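Local coordinates for START domain-containing protein 10 (Homo sapiens, PDB 6SER) that transfers phosphatidylcholine and phosphatidylethanolamine between membranes, preferring lipids with a palmitoyl or stearoyl chain at sn-1 and an unsaturated chain at sn-2, at residues 75-80 against 179-184; 83-88 against 217-222. One frame throughout, in Å; residues are numbered along the deposited sequence.

Contacts 1 and 2 share the helix 79-87 of the START domain, a helix-grip fold in which a curved, largely antiparallel sheet wraps a long C-terminal helix. In contact 1 the turn leading into that helix meets the start of strand 181-190; in contact 2 the helix itself crosses helix 197-227, the element that follows this strand in the chain. The two centres lie about 11 Å apart, and the contacts touch directly: Val-77 CG1 packs on Leu-220 CD2 at 3.6 Å, and Ile-183 CD1 on Leu-86 CD1 at 3.8 Å. START proteins generally carry their lipid between sheet and C-terminal helix; both contacts are protein-protein packing within this fold.

Contact 1 of 2, residues 75-80 against 179-184; sequences CDVPAE and KSCVIT
The backbone carbonyl of Ser-180 and the amide of Ala-79 are joined through one ordered water, which accepts from Ala-79 N at 2.9 Å and donates to Ser-180 O at an equal distance. The water thus serves an N-H in the first turn of helix 79-87, where no earlier helical carbonyl is available, and spans a gap too wide for a direct bond between the two backbones. A second backbone approach is closer: the CA of Ser-180 lies 3.2 Å from Val-77 O in a bent CA-H...O contact, with 121° at the hydrogen. Here the chain leaving strand 68-74 turns into helix 79-87, Pro-78 standing at the N-cap, while strand 181-190 begins alongside it; the two strands are antiparallel neighbours in the START-domain sheet, and Cys-181 bonds through its backbone to Cys-74. Beyond that pairing, no clear direct hydrogen bond joins the two segments, and backbone and side-chain packing does the rest. The CB of Cys-181 is directed toward the turn and lies 3.9 Å from Ala-79 CB. With a chi1 of 67°, its sulfur sits between the backbone N and the carbonyl carbon, a position that brings SG to 4.1 Å from Val-77 CG2. Pro-78 lays the CB side of its ring against the backbone N and CA of Lys-179. Two polar side chains have their partners outside the contact: Ser-180 OG bonds to Thr-176 OG1, and Asp-76 OD2 to the hydroxyl of Tyr-216 on helix 197-227. Ser-180 instead offers its CB to the turn, 3.2 Å from Cys-75 O.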
ATOM      1  N   CYS A  75     -16.981   8.897   7.144  1.00 47.05           N
ATOM      2  CA  CYS A  75     -18.430   9.027   7.208  1.00 57.16           C
ATOM      3  C   CYS A  75     -19.021   9.624   5.940  1.00 54.27           C
ATOM      4  O   CYS A  75     -20.189   9.359   5.641  1.00 56.82           O
ATOM      5  CB  CYS A  75     -18.836   9.867   8.422  1.00 52.91           C
ATOM      6  SG  CYS A  75     -18.507  11.629   8.246  1.00 83.44           S
ATOM      7  N   ASP A  76     -18.236  10.392   5.169  1.00 49.71           N
ATOM      8  CA  ASP A  76     -18.776  11.160   4.053  1.00 48.88           C
ATOM      9  C   ASP A  76     -18.000  10.957   2.754  1.00 53.94           C
ATOM     10  O   ASP A  76     -18.080  11.808   1.862  1.00 51.68           O
ATOM     11  CB  ASP A  76     -18.829  12.649   4.407  1.00 43.88           C
ATOM     12  CG  ASP A  76     -17.486  13.192   4.840  1.00 50.07           C
ATOM     13  OD1 ASP A  76     -17.317  14.427   4.834  1.00 55.90           O
ATOM     14  OD2 ASP A  76     -16.591  12.382   5.174  1.00 58.86           O
ATOM     15  N   VAL A  77     -17.242   9.869   2.620  1.00 42.16           N
ATOM     16  CA  VAL A  77     -16.682   9.530   1.311  1.00 43.29           C
ATOM     17  C   VAL A  77     -17.057   8.088   0.981  1.00 35.61           C
ATOM     18  O   VAL A  77     -16.940   7.199   1.835  1.00 42.61           O
ATOM     19  CB  VAL A  77     -15.159   9.765   1.243  1.00 40.36           C
ATOM     20  CG1 VAL A  77     -14.781  11.085   1.907  1.00 48.70           C
ATOM     21  CG2 VAL A  77     -14.371   8.613   1.834  1.00 59.56           C
ATOM     22  N   PRO A  78     -17.555   7.815  -0.220  1.00 35.68           N
ATOM     23  CA  PRO A  78     -17.924   6.441  -0.569  1.00 42.33           C
ATOM     24  C   PRO A  78     -16.701   5.581  -0.855  1.00 34.56           C
ATOM     25  O   PRO A  78     -15.609   6.074  -1.149  1.00 35.57           O
ATOM     26  CB  PRO A  78     -18.792   6.611  -1.823  1.00 37.70           C
ATOM     27  CG  PRO A  78     -18.347   7.896  -2.417  1.00 36.04           C
ATOM     28  CD  PRO A  78     -17.901   8.777  -1.281  1.00 33.47           C
ATOM     29  N   ALA A  79     -16.915   4.265  -0.757  1.00 31.39           N
ATOM     30  CA  ALA A  79     -15.839   3.300  -0.967  1.00 35.71           C
ATOM     31  C   ALA A  79     -15.195   3.453  -2.343  1.00 39.55           C
ATOM     32  O   ALA A  79     -13.975   3.315  -2.480  1.00 26.69           O
ATOM     33  CB  ALA A  79     -16.371   1.878  -0.793  1.00 28.47           C
ATOM     34  N   GLU A  80     -16.003   3.719  -3.378  1.00 32.19           N
ATOM     35  CA  GLU A  80     -15.466   3.825  -4.730  1.00 29.95           C
ATOM     36  C   GLU A  80     -14.521   5.008  -4.860  1.00 33.07           C
ATOM     37  O   GLU A  80     -13.541   4.935  -5.608  1.00 37.24           O
ATOM     38  CB  GLU A  80     -16.597   3.934  -5.761  1.00 31.34           C
ATOM     39  CG  GLU A  80     -17.787   4.774  -5.318  1.00 50.65           C
ATOM     40  CD  GLU A  80     -18.886   3.934  -4.666  1.00 55.69           C
ATOM     41  OE1 GLU A  80     -19.709   3.343  -5.403  1.00 71.57           O
ATOM     42  OE2 GLU A  80     -18.922   3.850  -3.420  1.00 53.94           O
ATOM     43  N   LYS A 179     -22.098   6.918   0.205  1.00 47.54           N
ATOM     44  CA  LYS A 179     -21.351   8.052   0.752  1.00 50.48           C
ATOM     45  C   LYS A 179     -20.535   7.743   2.008  1.00 35.09           C
ATOM     46  O   LYS A 179     -20.080   8.683   2.664  1.00 45.90           O
ATOM     47  CB  LYS A 179     -22.268   9.244   1.053  1.00 52.12           C
ATOM     48  CG  LYS A 179     -23.042   9.774  -0.148  1.00 63.44           C
ATOM     49  CD  LYS A 179     -24.054  10.823   0.296  1.00 72.34           C
ATOM     50  CE  LYS A 179     -24.849  11.374  -0.874  1.00 75.51           C
ATOM     51  NZ  LYS A 179     -25.998  12.203  -0.403  1.00 77.42           N
ATOM     52  N   SER A 180     -20.311   6.476   2.367  1.00 35.63           N
ATOM     53  CA  SER A 180     -19.482   6.199   3.539  1.00 43.76           C
ATOM     54  C   SER A 180     -18.775   4.854   3.401  1.00 43.59           C
ATOM     55  O   SER A 180     -19.245   3.947   2.709  1.00 38.93           O
ATOM     56  CB  SER A 180     -20.310   6.220   4.835  1.00 40.85           C
ATOM     57  OG  SER A 180     -21.137   5.075   4.928  1.00 41.56           O
ATOM     58  N   CYS A 181     -17.648   4.722   4.106  1.00 30.99           N
ATOM     59  CA  CYS A 181     -16.882   3.482   4.080  1.00 34.51           C
ATOM     60  C   CYS A 181     -15.959   3.433   5.293  1.00 36.40           C
ATOM     61  O   CYS A 181     -15.802   4.415   6.025  1.00 35.02           O
ATOM     62  CB  CYS A 181     -16.072   3.354   2.785  1.00 23.56           C
ATOM     63  SG  CYS A 181     -14.758   4.589   2.671  1.00 36.53           S
ATOM     64  N   VAL A 182     -15.352   2.264   5.494  1.00 37.44           N
ATOM     65  CA  VAL A 182     -14.276   2.069   6.461  1.00 31.98           C
ATOM     66  C   VAL A 182     -13.087   1.478   5.718  1.00 29.34           C
ATOM     67  O   VAL A 182     -13.246   0.527   4.945  1.00 34.10           O
ATOM     68  CB  VAL A 182     -14.702   1.146   7.621  1.00 39.18           C
ATOM     69  CG1 VAL A 182     -13.534   0.882   8.563  1.00 26.45           C
ATOM     70  CG2 VAL A 182     -15.883   1.744   8.381  1.00 43.36           C
ATOM     71  N   ILE A 183     -11.900   2.034   5.940  1.00 36.41           N
ATOM     72  CA  ILE A 183     -10.686   1.544   5.298  1.00 29.19           C
ATOM     73  C   ILE A 183      -9.711   1.088   6.373  1.00 35.22           C
ATOM     74  O   ILE A 183      -9.470   1.807   7.351  1.00 31.34           O
ATOM     75  CB  ILE A 183     -10.042   2.606   4.391  1.00 34.40           C
ATOM     76  CG1 ILE A 183      -8.772   2.046   3.735  1.00 32.89           C
ATOM     77  CG2 ILE A 183      -9.756   3.888   5.163  1.00 29.02           C
ATOM     78  CD1 ILE A 183      -8.161   2.937   2.699  1.00 36.30           C
ATOM     79  N   THR A 184      -9.161  -0.111   6.192  1.00 28.77           N
ATOM     80  CA  THR A 184      -8.130  -0.651   7.065  1.00 32.62           C
ATOM     81  C   THR A 184      -6.841  -0.781   6.266  1.00 30.48           C
ATOM     82  O   THR A 184      -6.816  -1.441   5.222  1.00 33.09           O
ATOM     83  CB  THR A 184      -8.548  -2.004   7.639  1.00 32.06           C
ATOM     84  OG1 THR A 184      -9.782  -1.855   8.359  1.00 35.96           O
ATOM     85  CG2 THR A 184      -7.459  -2.548   8.567  1.00 28.03           C
TER
HETATM   86  O   HOH W   1     -19.486   3.084  -0.049  1.00 40.55           O

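Contact 2 of 2, residues 83-88 against 217-222; sequences YDVLHD and KACLKY
The ring of Tyr-222 receives Val-85 over one face and Asp-88 at its edge, while Asp-84 CB comes in obliquely, 3.5 Å from Tyr-222 CE2. Over the face, Val-85 CG2 makes a CH-pi contact, 4.1 Å from the ring centroid and displaced toward CG. This is helix-on-helix packing within the START fold: helix 79-87 crosses the C-terminal helix 197-227, and the axes of segments 83-87 and 217-222 cross at 103° and come within 9.9 Å. The buried contact involves few residues, with Val-85 and Tyr-222 carrying most of it, and Val-85 CG2 also meets Cys-219 SG at 3.9 Å. Tyr-222 reaches across because its CG is anti to the backbone N (chi1 -178°), carrying the hydroxyl to the end of helix 79-87. Asp-84 is held from outside, OD2 by a salt bridge to Lys-234 and OD1 by a hydrogen bond from Trp-236 NE1; Tyr-91 packs edge-to-face with the Tyr-222 ring. Asp-88 divides its carboxylate between two tasks, OD2 capping the next helix at Tyr-91 N while OD1 accepts from Tyr-222. The carboxylate and ring planes are 81° apart, and the hydroxyl donates to the anti lone pair of Asp-88 OD1, with Tyr-222 OH 2.8 Å away.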
ATOM      1  N   TYR A  83     -11.348   4.055  -3.317  1.00 25.93           N
ATOM      2  CA  TYR A  83     -10.706   3.098  -4.217  1.00 25.89           C
ATOM      3  C   TYR A  83      -9.962   3.812  -5.344  1.00 31.43           C
ATOM      4  O   TYR A  83      -8.806   3.487  -5.642  1.00 27.98           O
ATOM      5  CB  TYR A  83     -11.762   2.138  -4.770  1.00 28.54           C
ATOM      6  CG  TYR A  83     -11.246   0.946  -5.563  1.00 31.89           C
ATOM      7  CD1 TYR A  83     -10.366   0.021  -4.991  1.00 28.23           C
ATOM      8  CD2 TYR A  83     -11.671   0.722  -6.869  1.00 22.98           C
ATOM      9  CE1 TYR A  83      -9.910  -1.083  -5.711  1.00 25.80           C
ATOM     10  CE2 TYR A  83     -11.227  -0.382  -7.594  1.00 25.82           C
ATOM     11  CZ  TYR A  83     -10.349  -1.277  -7.014  1.00 31.54           C
ATOM     12  OH  TYR A  83      -9.896  -2.362  -7.741  1.00 32.40           O
ATOM     13  N   ASP A  84     -10.613   4.796  -5.981  1.00 21.83           N
ATOM     14  CA  ASP A  84      -9.957   5.576  -7.031  1.00 25.96           C
ATOM     15  C   ASP A  84      -8.682   6.227  -6.521  1.00 28.24           C
ATOM     16  O   ASP A  84      -7.656   6.251  -7.222  1.00 25.56           O
ATOM     17  CB  ASP A  84     -10.901   6.661  -7.563  1.00 25.70           C
ATOM     18  CG  ASP A  84     -12.030   6.101  -8.408  1.00 28.10           C
ATOM     19  OD1 ASP A  84     -11.944   4.927  -8.845  1.00 27.60           O
ATOM     20  OD2 ASP A  84     -13.000   6.850  -8.643  1.00 33.90           O
ATOM     21  N   VAL A  85      -8.727   6.767  -5.302  1.00 24.22           N
ATOM     22  CA  VAL A  85      -7.593   7.513  -4.768  1.00 30.14           C
ATOM     23  C   VAL A  85      -6.411   6.585  -4.520  1.00 30.72           C
ATOM     24  O   VAL A  85      -5.262   6.921  -4.830  1.00 29.61           O
ATOM     25  CB  VAL A  85      -8.025   8.254  -3.493  1.00 31.01           C
ATOM     26  CG1 VAL A  85      -6.823   8.874  -2.791  1.00 31.61           C
ATOM     27  CG2 VAL A  85      -9.069   9.298  -3.846  1.00 31.42           C
ATOM     28  N   LEU A  86      -6.674   5.400  -3.969  1.00 19.84           N
ATOM     29  CA  LEU A  86      -5.599   4.432  -3.798  1.00 26.19           C
ATOM     30  C   LEU A  86      -5.016   3.994  -5.136  1.00 30.06           C
ATOM     31  O   LEU A  86      -3.810   3.747  -5.227  1.00 33.77           O
ATOM     32  CB  LEU A  86      -6.099   3.220  -3.014  1.00 24.13           C
ATOM     33  CG  LEU A  86      -6.386   3.504  -1.534  1.00 39.00           C
ATOM     34  CD1 LEU A  86      -6.876   2.256  -0.802  1.00 35.52           C
ATOM     35  CD2 LEU A  86      -5.152   4.067  -0.875  1.00 39.59           C
ATOM     36  N   HIS A  87      -5.838   3.916  -6.182  1.00 27.27           N
ATOM     37  CA  HIS A  87      -5.358   3.439  -7.474  1.00 26.30           C
ATOM     38  C   HIS A  87      -4.639   4.519  -8.277  1.00 27.39           C
ATOM     39  O   HIS A  87      -3.762   4.194  -9.083  1.00 33.11           O
ATOM     40  CB  HIS A  87      -6.525   2.893  -8.303  1.00 26.89           C
ATOM     41  CG  HIS A  87      -6.717   1.410  -8.184  1.00 27.71           C
ATOM     42  ND1 HIS A  87      -5.793   0.501  -8.653  1.00 26.73           N
ATOM     43  CD2 HIS A  87      -7.743   0.676  -7.683  1.00 24.79           C
ATOM     44  CE1 HIS A  87      -6.234  -0.728  -8.435  1.00 26.01           C
ATOM     45  NE2 HIS A  87      -7.414  -0.648  -7.843  1.00 29.27           N
ATOM     46  N   ASP A  88      -4.982   5.796  -8.076  1.00 27.78           N
ATOM     47  CA  ASP A  88      -4.585   6.870  -8.991  1.00 26.91           C
ATOM     48  C   ASP A  88      -3.140   7.273  -8.742  1.00 23.62           C
ATOM     49  O   ASP A  88      -2.855   8.176  -7.954  1.00 28.12           O
ATOM     50  CB  ASP A  88      -5.514   8.070  -8.832  1.00 28.96           C
ATOM     51  CG  ASP A  88      -5.409   9.050  -9.993  1.00 28.43           C
ATOM     52  OD1 ASP A  88      -6.459   9.502 -10.485  1.00 29.03           O
ATOM     53  OD2 ASP A  88      -4.274   9.363 -10.412  1.00 26.50           O
ATOM     54  N   LYS A 217      -8.493  13.557   3.543  1.00 35.80           N
ATOM     55  CA  LYS A 217      -8.696  14.873   2.941  1.00 40.68           C
ATOM     56  C   LYS A 217      -8.528  14.812   1.430  1.00 45.23           C
ATOM     57  O   LYS A 217      -9.224  15.522   0.693  1.00 43.29           O
ATOM     58  CB  LYS A 217      -7.729  15.897   3.543  1.00 39.78           C
ATOM     59  CG  LYS A 217      -8.000  16.224   5.010  1.00 53.93           C
ATOM     60  CD  LYS A 217      -7.141  17.385   5.500  1.00 55.50           C
ATOM     61  CE  LYS A 217      -7.471  17.729   6.947  1.00 63.40           C
ATOM     62  NZ  LYS A 217      -7.017  19.098   7.332  1.00 71.17           N
ATOM     63  N   ALA A 218      -7.611  13.966   0.949  1.00 38.08           N
ATOM     64  CA  ALA A 218      -7.426  13.825  -0.490  1.00 39.48           C
ATOM     65  C   ALA A 218      -8.691  13.304  -1.161  1.00 39.30           C
ATOM     66  O   ALA A 218      -9.040  13.738  -2.264  1.00 38.13           O
ATOM     67  CB  ALA A 218      -6.243  12.903  -0.779  1.00 38.47           C
ATOM     68  N   CYS A 219      -9.396  12.379  -0.505  1.00 35.27           N
ATOM     69  CA  CYS A 219     -10.640  11.860  -1.065  1.00 34.15           C
ATOM     70  C   CYS A 219     -11.697  12.951  -1.218  1.00 41.13           C
ATOM     71  O   CYS A 219     -12.526  12.879  -2.133  1.00 35.18           O
ATOM     72  CB  CYS A 219     -11.173  10.726  -0.194  1.00 41.22           C
ATOM     73  SG  CYS A 219     -10.058   9.286  -0.098  1.00 37.73           S
ATOM     74  N   LEU A 220     -11.689  13.959  -0.336  1.00 41.18           N
ATOM     75  CA  LEU A 220     -12.656  15.050  -0.448  1.00 41.51           C
ATOM     76  C   LEU A 220     -12.356  15.927  -1.654  1.00 41.17           C
ATOM     77  O   LEU A 220     -13.278  16.404  -2.328  1.00 38.93           O
ATOM     78  CB  LEU A 220     -12.663  15.898   0.826  1.00 35.91           C
ATOM     79  CG  LEU A 220     -13.005  15.178   2.132  1.00 39.13           C
ATOM     80  CD1 LEU A 220     -12.843  16.114   3.319  1.00 42.08           C
ATOM     81  CD2 LEU A 220     -14.413  14.616   2.073  1.00 43.06           C
ATOM     82  N   LYS A 221     -11.079  16.152  -1.941  1.00 41.47           N
ATOM     83  CA  LYS A 221     -10.683  16.977  -3.071  1.00 43.23           C
ATOM     84  C   LYS A 221     -10.615  16.194  -4.377  1.00 41.22           C
ATOM     85  O   LYS A 221     -10.438  16.803  -5.437  1.00 52.59           O
ATOM     86  CB  LYS A 221      -9.330  17.645  -2.779  1.00 39.30           C
ATOM     87  CG  LYS A 221      -9.389  18.693  -1.662  1.00 50.71           C
ATOM     88  CD  LYS A 221      -9.906  20.032  -2.184  1.00 66.12           C
ATOM     89  CE  LYS A 221     -10.220  21.017  -1.060  1.00 56.22           C
ATOM     90  NZ  LYS A 221     -11.651  20.932  -0.630  1.00 63.43           N
ATOM     91  N   TYR A 222     -10.779  14.864  -4.334  1.00 37.36           N
ATOM     92  CA  TYR A 222     -10.505  14.067  -5.528  1.00 38.40           C
ATOM     93  C   TYR A 222     -11.509  14.306  -6.649  1.00 36.55           C
ATOM     94  O   TYR A 222     -11.071  14.539  -7.791  1.00 32.76           O
ATOM     95  CB  TYR A 222     -10.410  12.580  -5.172  1.00 27.17           C
ATOM     96  CG  TYR A 222     -10.074  11.730  -6.383  1.00 27.06           C
ATOM     97  CD1 TYR A 222      -8.826  11.823  -6.991  1.00 30.39           C
ATOM     98  CD2 TYR A 222     -11.007  10.847  -6.928  1.00 24.18           C
ATOM     99  CE1 TYR A 222      -8.511  11.061  -8.104  1.00 27.72           C
ATOM    100  CE2 TYR A 222     -10.697  10.077  -8.032  1.00 25.81           C
ATOM    101  CZ  TYR A 222      -9.446  10.191  -8.620  1.00 28.21           C
ATOM    102  OH  TYR A 222      -9.135   9.428  -9.724  1.00 25.85           O
TER